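Local structure of purine nucleoside phosphorylase (6B4T) at residues Leu113-Leu118 with Ile235-Val240; Val193-Gly198 with Asp217-Ser222. The protein catalyses the reversible phosphorolysis of purine nucleosides, probably inosine and guanosine above all, to the free base and ribose 1-phosphate. All coordinates share one frame; numbering follows the deposited sequence.

Contact 1. Residues Leu113-Leu118 with Ile235-Val240; sequences LLITNL and IKVLAV. With CQJ (4-methylpyridin-2-ol), chain I; DMS (dimethyl sulfoxide), chain H.
Leu114 turns its CD2 methyl across to Leu238 CB, 3.8 Å away; its CG stands anti to the carbonyl carbon (chi1 -49°), and this swings the branch across the gap. On the other face of the sheet Ile115 CD1 meets Val237 CG1 at 4.1 Å, while Leu113 CB rests on Ile235 CG2 at 3.7 Å, where the second strand is just about to begin. Between the two faces run five backbone hydrogen bonds, from Leu113 N to Lys236 O (2.8 Å) up to Asn117 N to Val240 O (3.1 Å), joining neighbouring parallel strands in the central mixed sheet of the phosphorylase fold. Helix 259-283 covers the Leu114 face, and helix 224-232 packs on Leu113 and Val237. Farther along 113-118 the apolar run of Leu113-Ile115 gives way to polar side chains with outside partners: Thr116 OG1 bonds to Gly34 N, Asn117 OD1 to Ser241 OG and Asn117 ND2 to Thr223 OG1. Hydrogen bonds at both OD1 and ND2 thus fix the rotation of the buried Asn117 amide. Next, Leu118 N donates to O of a dimethyl sulfoxide at 2.6 Å, probably from the crystallisation liquor, so a small polar molecule can take up this N-H right beside the bound methylpyridinol.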
ATOM      1  N   LEU A 113       5.219  20.155 -18.456  1.00 23.51           N
ATOM      2  CA  LEU A 113       5.652  20.199 -17.057  1.00 23.12           C
ATOM      3  C   LEU A 113       7.032  19.553 -16.947  1.00 22.63           C
ATOM      4  O   LEU A 113       7.215  18.402 -17.367  1.00 23.65           O
ATOM      5  CB  LEU A 113       4.630  19.491 -16.157  1.00 22.92           C
ATOM      6  CG  LEU A 113       4.928  19.343 -14.666  1.00 24.07           C
ATOM      7  CD1 LEU A 113       5.030  20.734 -13.968  1.00 24.93           C
ATOM      8  CD2 LEU A 113       3.839  18.493 -13.986  1.00 25.84           C
ATOM      9  N   LEU A 114       8.013  20.315 -16.424  1.00 23.34           N
ATOM     10  CA  LEU A 114       9.383  19.845 -16.205  1.00 22.19           C
ATOM     11  C   LEU A 114       9.612  19.627 -14.708  1.00 22.55           C
ATOM     12  O   LEU A 114       9.311  20.519 -13.899  1.00 24.62           O
ATOM     13  CB  LEU A 114      10.409  20.863 -16.765  1.00 24.77           C
ATOM     14  CG  LEU A 114      10.180  21.376 -18.193  1.00 25.58           C
ATOM     15  CD1 LEU A 114      11.255  22.440 -18.536  1.00 27.01           C
ATOM     16  CD2 LEU A 114      10.197  20.274 -19.208  1.00 26.21           C
ATOM     17  N   ILE A 115      10.124  18.437 -14.323  1.00 22.66           N
ATOM     18  CA  ILE A 115      10.225  18.026 -12.916  1.00 22.68           C
ATOM     19  C   ILE A 115      11.629  17.502 -12.622  1.00 25.06           C
ATOM     20  O   ILE A 115      12.203  16.752 -13.420  1.00 26.09           O
ATOM     21  CB  ILE A 115       9.176  16.943 -12.567  1.00 24.00           C
ATOM     22  CG1 ILE A 115       7.771  17.384 -12.972  1.00 26.39           C
ATOM     23  CG2 ILE A 115       9.209  16.612 -11.051  1.00 27.89           C
ATOM     24  CD1 ILE A 115       6.737  16.229 -12.889  1.00 26.85           C
ATOM     25  N   THR A 116      12.200  17.906 -11.473  1.00 24.75           N
ATOM     26  CA  THR A 116      13.451  17.307 -10.995  1.00 25.02           C
ATOM     27  C   THR A 116      13.270  16.759  -9.577  1.00 23.66           C
ATOM     28  O   THR A 116      12.403  17.217  -8.815  1.00 24.25           O
ATOM     29  CB  THR A 116      14.665  18.309 -11.016  1.00 25.19           C
ATOM     30  OG1 THR A 116      14.411  19.420 -10.142  1.00 26.18           O
ATOM     31  CG2 THR A 116      14.972  18.831 -12.428  1.00 26.07           C
ATOM     32  N   ASN A 117      14.088  15.758  -9.224  1.00 23.34           N
ATOM     33  CA  ASN A 117      14.084  15.182  -7.885  1.00 22.32           C
ATOM     34  C   ASN A 117      15.483  14.657  -7.545  1.00 23.25           C
ATOM     35  O   ASN A 117      16.349  14.509  -8.421  1.00 24.05           O
ATOM     36  CB  ASN A 117      13.023  14.055  -7.744  1.00 22.54           C
ATOM     37  CG  ASN A 117      13.296  12.843  -8.639  1.00 23.52           C
ATOM     38  OD1 ASN A 117      14.314  12.195  -8.518  1.00 25.55           O
ATOM     39  ND2 ASN A 117      12.328  12.486  -9.484  1.00 28.32           N
ATOM     40  N   LEU A 118      15.684  14.391  -6.243  1.00 22.83           N
ATOM     41  CA  LEU A 118      16.839  13.666  -5.720  1.00 23.69           C
ATOM     42  C   LEU A 118      16.409  12.237  -5.397  1.00 23.41           C
ATOM     43  O   LEU A 118      15.328  12.009  -4.836  1.00 25.59           O
ATOM     44  CB  LEU A 118      17.388  14.356  -4.469  1.00 30.59           C
ATOM     45  CG  LEU A 118      18.114  15.689  -4.625  1.00 38.83           C
ATOM     46  CD1 LEU A 118      17.961  16.445  -3.337  0.65 46.22           C
ATOM     47  CD2 LEU A 118      19.586  15.436  -4.927  0.82 33.63           C
ATOM     48  N   ILE A 235      -1.150  17.044 -19.962  1.00 22.00           N
ATOM     49  CA  ILE A 235       0.092  17.811 -19.890  1.00 21.73           C
ATOM     50  C   ILE A 235       1.271  16.872 -20.133  1.00 24.27           C
ATOM     51  O   ILE A 235       1.352  15.794 -19.526  1.00 25.67           O
ATOM     52  CB  ILE A 235       0.222  18.525 -18.531  1.00 21.72           C
ATOM     53  CG1 ILE A 235      -0.863  19.603 -18.380  1.00 22.97           C
ATOM     54  CG2 ILE A 235       1.639  19.159 -18.347  1.00 22.79           C
ATOM     55  CD1 ILE A 235      -0.967  20.217 -16.989  1.00 24.88           C
ATOM     56  N   LYS A 236       2.171  17.255 -21.051  1.00 24.43           N
ATOM     57  CA  LYS A 236       3.374  16.468 -21.349  1.00 22.90           C
ATOM     58  C   LYS A 236       4.397  16.646 -20.229  1.00 23.76           C
ATOM     59  O   LYS A 236       4.472  17.715 -19.621  1.00 25.73           O
ATOM     60  CB  LYS A 236       4.019  16.919 -22.670  1.00 27.07           C
ATOM     61  CG  LYS A 236       3.219  16.716 -23.922  1.00 32.34           C
ATOM     62  CD  LYS A 236       4.025  17.247 -25.159  1.00 36.35           C
ATOM     63  CE  LYS A 236       3.207  17.259 -26.412  1.00 47.51           C
ATOM     64  NZ  LYS A 236       3.976  17.909 -27.515  1.00 57.45           N
ATOM     65  N   VAL A 237       5.212  15.599 -19.971  1.00 23.28           N
ATOM     66  CA  VAL A 237       6.112  15.592 -18.807  1.00 20.75           C
ATOM     67  C   VAL A 237       7.533  15.193 -19.204  1.00 22.17           C
ATOM     68  O   VAL A 237       7.733  14.266 -19.995  1.00 24.82           O
ATOM     69  CB  VAL A 237       5.599  14.628 -17.710  1.00 23.88           C
ATOM     70  CG1 VAL A 237       6.659  14.451 -16.608  1.00 25.56           C
ATOM     71  CG2 VAL A 237       4.334  15.127 -17.100  1.00 22.88           C
ATOM     72  N   LEU A 238       8.526  15.917 -18.645  1.00 23.09           N
ATOM     73  CA  LEU A 238       9.925  15.496 -18.571  1.00 22.91           C
ATOM     74  C   LEU A 238      10.300  15.433 -17.097  1.00 22.44           C
ATOM     75  O   LEU A 238      10.104  16.421 -16.386  1.00 23.43           O
ATOM     76  CB  LEU A 238      10.871  16.493 -19.273  1.00 24.66           C
ATOM     77  CG  LEU A 238      12.372  16.229 -19.125  1.00 25.24           C
ATOM     78  CD1 LEU A 238      12.823  14.957 -19.847  1.00 29.03           C
ATOM     79  CD2 LEU A 238      13.192  17.429 -19.703  1.00 30.42           C
ATOM     80  N   ALA A 239      10.831  14.291 -16.630  1.00 23.00           N
ATOM     81  CA  ALA A 239      11.231  14.105 -15.236  1.00 21.68           C
ATOM     82  C   ALA A 239      12.664  13.592 -15.164  1.00 20.99           C
ATOM     83  O   ALA A 239      13.017  12.648 -15.875  1.00 23.50           O
ATOM     84  CB  ALA A 239      10.274  13.113 -14.543  1.00 23.91           C
ATOM     85  N   VAL A 240      13.507  14.257 -14.351  1.00 22.98           N
ATOM     86  CA  VAL A 240      14.938  13.941 -14.261  1.00 23.01           C
ATOM     87  C   VAL A 240      15.301  13.748 -12.794  1.00 23.22           C
ATOM     88  O   VAL A 240      14.985  14.608 -11.967  1.00 24.45           O
ATOM     89  CB  VAL A 240      15.802  15.049 -14.888  1.00 24.99           C
ATOM     90  CG1 VAL A 240      17.285  14.664 -14.847  1.00 29.68           C
ATOM     91  CG2 VAL A 240      15.399  15.318 -16.353  1.00 27.16           C
TER
HETATM   92  C4  CQJ I 308      15.818   8.606  -1.669  1.00 22.42           C
HETATM   93  C5  CQJ I 308      16.488   9.750  -1.793  1.00 24.96           C
HETATM   94  C3  CQJ I 308      17.992   7.593  -1.437  1.00 26.09           C
HETATM   95  C2  CQJ I 308      18.760   8.740  -2.069  1.00 29.40           C
HETATM   96  C1  CQJ I 308      17.963   9.760  -1.887  1.00 27.26           C
HETATM   97  O   CQJ I 308      14.471   8.472  -1.582  1.00 23.50           O
HETATM   98  N   CQJ I 308      16.708   7.465  -1.517  1.00 23.62           N
HETATM   99  C   CQJ I 308      18.367  11.167  -2.334  1.00 33.73           C
HETATM  100  S   DMS H 307      13.088  15.587  -3.893  1.00 43.44           S
HETATM  101  O   DMS H 307      14.094  15.954  -4.911  1.00 45.74           O
HETATM  102  C1  DMS H 307      12.097  17.081  -3.552  1.00 43.59           C
HETATM  103  C2  DMS H 307      11.990  14.278  -4.424  1.00 39.31           C

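Contact 2. Residues Val193-Gly198 with Asp217-Ser222. With CQJ (4-methylpyridin-2-ol), chain I.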
ATOM      1  N   VAL A 193      13.970   3.422 -15.099  1.00 22.45           N
ATOM      2  CA  VAL A 193      12.660   3.223 -14.466  1.00 20.91           C
ATOM      3  C   VAL A 193      12.719   3.663 -12.998  1.00 22.28           C
ATOM      4  O   VAL A 193      13.582   3.187 -12.240  1.00 23.74           O
ATOM      5  CB  VAL A 193      12.225   1.748 -14.567  1.00 22.99           C
ATOM      6  CG1 VAL A 193      10.935   1.497 -13.775  1.00 24.23           C
ATOM      7  CG2 VAL A 193      12.082   1.305 -16.026  1.00 26.66           C
ATOM      8  N   TYR A 194      11.765   4.527 -12.591  1.00 21.06           N
ATOM      9  CA  TYR A 194      11.685   5.117 -11.245  1.00 20.21           C
ATOM     10  C   TYR A 194      10.678   4.361 -10.377  1.00 19.72           C
ATOM     11  O   TYR A 194       9.496   4.250 -10.734  1.00 21.09           O
ATOM     12  CB  TYR A 194      11.283   6.590 -11.358  1.00 22.77           C
ATOM     13  CG  TYR A 194      11.165   7.404 -10.070  1.00 21.25           C
ATOM     14  CD1 TYR A 194      12.194   8.243  -9.659  1.00 22.74           C
ATOM     15  CD2 TYR A 194      10.016   7.363  -9.285  1.00 19.76           C
ATOM     16  CE1 TYR A 194      12.093   9.018  -8.520  1.00 21.14           C
ATOM     17  CE2 TYR A 194       9.908   8.130  -8.127  1.00 20.94           C
ATOM     18  CZ  TYR A 194      10.947   8.963  -7.742  1.00 21.06           C
ATOM     19  OH  TYR A 194      10.837   9.727  -6.605  1.00 22.08           O
ATOM     20  N   ALA A 195      11.134   3.852  -9.235  1.00 19.94           N
ATOM     21  CA  ALA A 195      10.243   3.243  -8.242  1.00 20.32           C
ATOM     22  C   ALA A 195       9.834   4.285  -7.210  1.00 19.40           C
ATOM     23  O   ALA A 195      10.696   4.957  -6.635  1.00 19.95           O
ATOM     24  CB  ALA A 195      10.932   2.078  -7.532  1.00 23.45           C
ATOM     25  N   PHE A 196       8.516   4.379  -6.941  1.00 18.75           N
ATOM     26  CA  PHE A 196       7.964   5.305  -5.942  1.00 17.76           C
ATOM     27  C   PHE A 196       7.842   4.563  -4.597  1.00 17.51           C
ATOM     28  O   PHE A 196       7.006   3.669  -4.442  1.00 19.12           O
ATOM     29  CB  PHE A 196       6.619   5.853  -6.453  1.00 18.62           C
ATOM     30  CG  PHE A 196       5.909   6.840  -5.527  1.00 19.30           C
ATOM     31  CD1 PHE A 196       6.582   7.561  -4.532  1.00 19.05           C
ATOM     32  CD2 PHE A 196       4.526   7.031  -5.646  1.00 19.43           C
ATOM     33  CE1 PHE A 196       5.903   8.440  -3.689  1.00 19.57           C
ATOM     34  CE2 PHE A 196       3.849   7.900  -4.805  1.00 19.47           C
ATOM     35  CZ  PHE A 196       4.528   8.607  -3.817  1.00 18.63           C
ATOM     36  N   ASN A 197       8.715   4.925  -3.637  1.00 18.46           N
ATOM     37  CA  ASN A 197       8.627   4.549  -2.219  1.00 17.78           C
ATOM     38  C   ASN A 197       7.895   5.676  -1.488  1.00 18.29           C
ATOM     39  O   ASN A 197       8.379   6.814  -1.440  1.00 17.77           O
ATOM     40  CB  ASN A 197      10.045   4.380  -1.647  1.00 18.13           C
ATOM     41  CG  ASN A 197      10.096   4.321  -0.111  1.00 18.59           C
ATOM     42  OD1 ASN A 197       9.157   3.858   0.545  1.00 18.53           O
ATOM     43  ND2 ASN A 197      11.202   4.829   0.461  1.00 20.65           N
ATOM     44  N   GLY A 198       6.749   5.378  -0.886  1.00 17.41           N
ATOM     45  CA  GLY A 198       6.022   6.434  -0.184  1.00 16.89           C
ATOM     46  C   GLY A 198       6.870   7.180   0.850  1.00 17.03           C
ATOM     47  O   GLY A 198       6.696   8.387   1.058  1.00 20.12           O
ATOM     48  N   ASP A 217      15.501   0.989 -11.659  1.00 24.40           N
ATOM     49  CA  ASP A 217      16.805   1.607 -11.800  1.00 24.17           C
ATOM     50  C   ASP A 217      17.096   2.649 -10.732  1.00 22.74           C
ATOM     51  O   ASP A 217      18.254   2.798 -10.340  1.00 23.57           O
ATOM     52  CB  ASP A 217      16.926   2.261 -13.181  1.00 25.70           C
ATOM     53  CG  ASP A 217      16.775   1.227 -14.330  1.00 30.36           C
ATOM     54  OD1 ASP A 217      17.587   0.280 -14.354  1.00 35.91           O
ATOM     55  OD2 ASP A 217      15.846   1.350 -15.177  1.00 27.71           O
ATOM     56  N   VAL A 218      16.059   3.366 -10.276  1.00 21.25           N
ATOM     57  CA  VAL A 218      16.158   4.481  -9.329  1.00 21.50           C
ATOM     58  C   VAL A 218      14.976   4.365  -8.365  1.00 20.77           C
ATOM     59  O   VAL A 218      13.944   3.800  -8.714  1.00 21.84           O
ATOM     60  CB  VAL A 218      16.131   5.847 -10.090  1.00 27.18           C
ATOM     61  CG1 VAL A 218      16.250   7.001  -9.137  1.00 29.66           C
ATOM     62  CG2 VAL A 218      17.233   5.921 -11.117  1.00 33.16           C
ATOM     63  N   VAL A 219      15.120   4.891  -7.132  1.00 20.56           N
ATOM     64  CA  VAL A 219      14.016   4.910  -6.150  1.00 18.94           C
ATOM     65  C   VAL A 219      13.941   6.286  -5.467  1.00 19.34           C
ATOM     66  O   VAL A 219      14.961   6.900  -5.144  1.00 20.01           O
ATOM     67  CB  VAL A 219      14.151   3.750  -5.119  1.00 19.50           C
ATOM     68  CG1 VAL A 219      15.465   3.808  -4.353  1.00 23.37           C
ATOM     69  CG2 VAL A 219      12.986   3.733  -4.129  1.00 22.40           C
ATOM     70  N   GLY A 220      12.716   6.782  -5.250  1.00 19.34           N
ATOM     71  CA  GLY A 220      12.522   8.016  -4.517  1.00 19.68           C
ATOM     72  C   GLY A 220      11.099   8.164  -4.020  1.00 18.47           C
ATOM     73  O   GLY A 220      10.253   7.291  -4.243  1.00 18.79           O
ATOM     74  N   MET A 221      10.844   9.313  -3.364  1.00 17.84           N
ATOM     75  CA  MET A 221       9.607   9.534  -2.610  1.00 18.75           C
ATOM     76  C   MET A 221       8.693  10.615  -3.205  1.00 19.47           C
ATOM     77  O   MET A 221       7.842  11.142  -2.491  1.00 19.23           O
ATOM     78  CB  MET A 221       9.943   9.884  -1.150  1.00 19.70           C
ATOM     79  CG  MET A 221      10.928   8.954  -0.463  1.00 20.52           C
ATOM     80  SD  MET A 221      11.412   9.633   1.166  1.00 20.14           S
ATOM     81  CE  MET A 221      12.796   8.579   1.569  1.00 21.59           C
ATOM     82  N   SER A 222       8.872  10.995  -4.476  1.00 19.17           N
ATOM     83  CA  SER A 222       8.104  12.089  -5.072  1.00 21.05           C
ATOM     84  C   SER A 222       7.805  11.751  -6.532  1.00 21.98           C
ATOM     85  O   SER A 222       7.943  10.606  -6.968  1.00 20.57           O
ATOM     86  CB  SER A 222       8.868  13.419  -4.967  1.00 23.72           C
ATOM     87  OG  SER A 222       9.964  13.408  -5.872  1.00 26.41           O
TER
HETATM   88  C4  CQJ I 308      15.818   8.606  -1.669  1.00 22.42           C
HETATM   89  C5  CQJ I 308      16.488   9.750  -1.793  1.00 24.96           C
HETATM   90  C3  CQJ I 308      17.992   7.593  -1.437  1.00 26.09           C
HETATM   91  C2  CQJ I 308      18.760   8.740  -2.069  1.00 29.40           C
HETATM   92  C1  CQJ I 308      17.963   9.760  -1.887  1.00 27.26           C
HETATM   93  O   CQJ I 308      14.471   8.472  -1.582  1.00 23.50           O
HETATM   94  N   CQJ I 308      16.708   7.465  -1.517  1.00 23.62           N
HETATM   95  C   CQJ I 308      18.367  11.167  -2.334  1.00 33.73           C
HETATM   96  O   HOH W   1      12.729  11.471  -5.501  1.00 27.49           O
HETATM   97  O   HOH W   2       5.782  10.518  -0.462  1.00 20.35           O
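Tyr194 overlaps Gly220 obliquely, its CZ 3.7 Å from Gly220 CA. This is the parallel strand pair of a beta-alpha-beta unit, in which strand 189-196 passes through helix 205-213 into the short strand 218-220. The ring gets there because CG stands anti to the backbone N (chi1 -179°), and with no side chain on Gly220 the phenol can lie close against the main chain. Its hydroxyl accepts a nearly straight bond from Ser222 N (3.2 Å, 168° at the hydrogen), so a side chain of one strand holds the turn that follows the other.

At the opposite end Asp217 folds back: OD2 accepts a hydrogen bond from Val193 N at 2.8 Å on its anti lone pair, and Val193 O answers by accepting from both Asp217 N and Val218 N. Asp217 OD1 is held in turn by Asn123 ND2. Between these ends Ala195 CB and Val219 CG2 pack on the other face from Tyr194. Phe196 presents its ring edge, near the ring plane, to Gly220 O, and also packs on Leu145 of a second subunit. The methylpyridinol sits beside the end of strand 218-220, its O 3.6 Å from Met221 CE. Past the strands, water 2 bridges the two segments by donating to Gly198 O at 2.8 Å and to Met221 O at 3.0 Å.

The centres of contacts 1 and 2 are 14 Å apart in one mixed sheet, where strand 112-121 pairs with strand 236-246 in parallel and with strand 218-220 in antiparallel fashion. Along the chain the order is 113-118, 193-198, 217-222, 235-240, so both segments of contact 2 fall between those of contact 1. The two meet directly: Asn117 ND2 packs 3.6 Å from Tyr194 CE1, and Asn117 CB lies equally near Ser222 OG. Both also touch the bound methylpyridinol, through Leu118 in contact 1 and Gly220 and Met221 in contact 2. The ligand thus probably marks a pocket where they meet, close to a neighbouring subunit of the trimer.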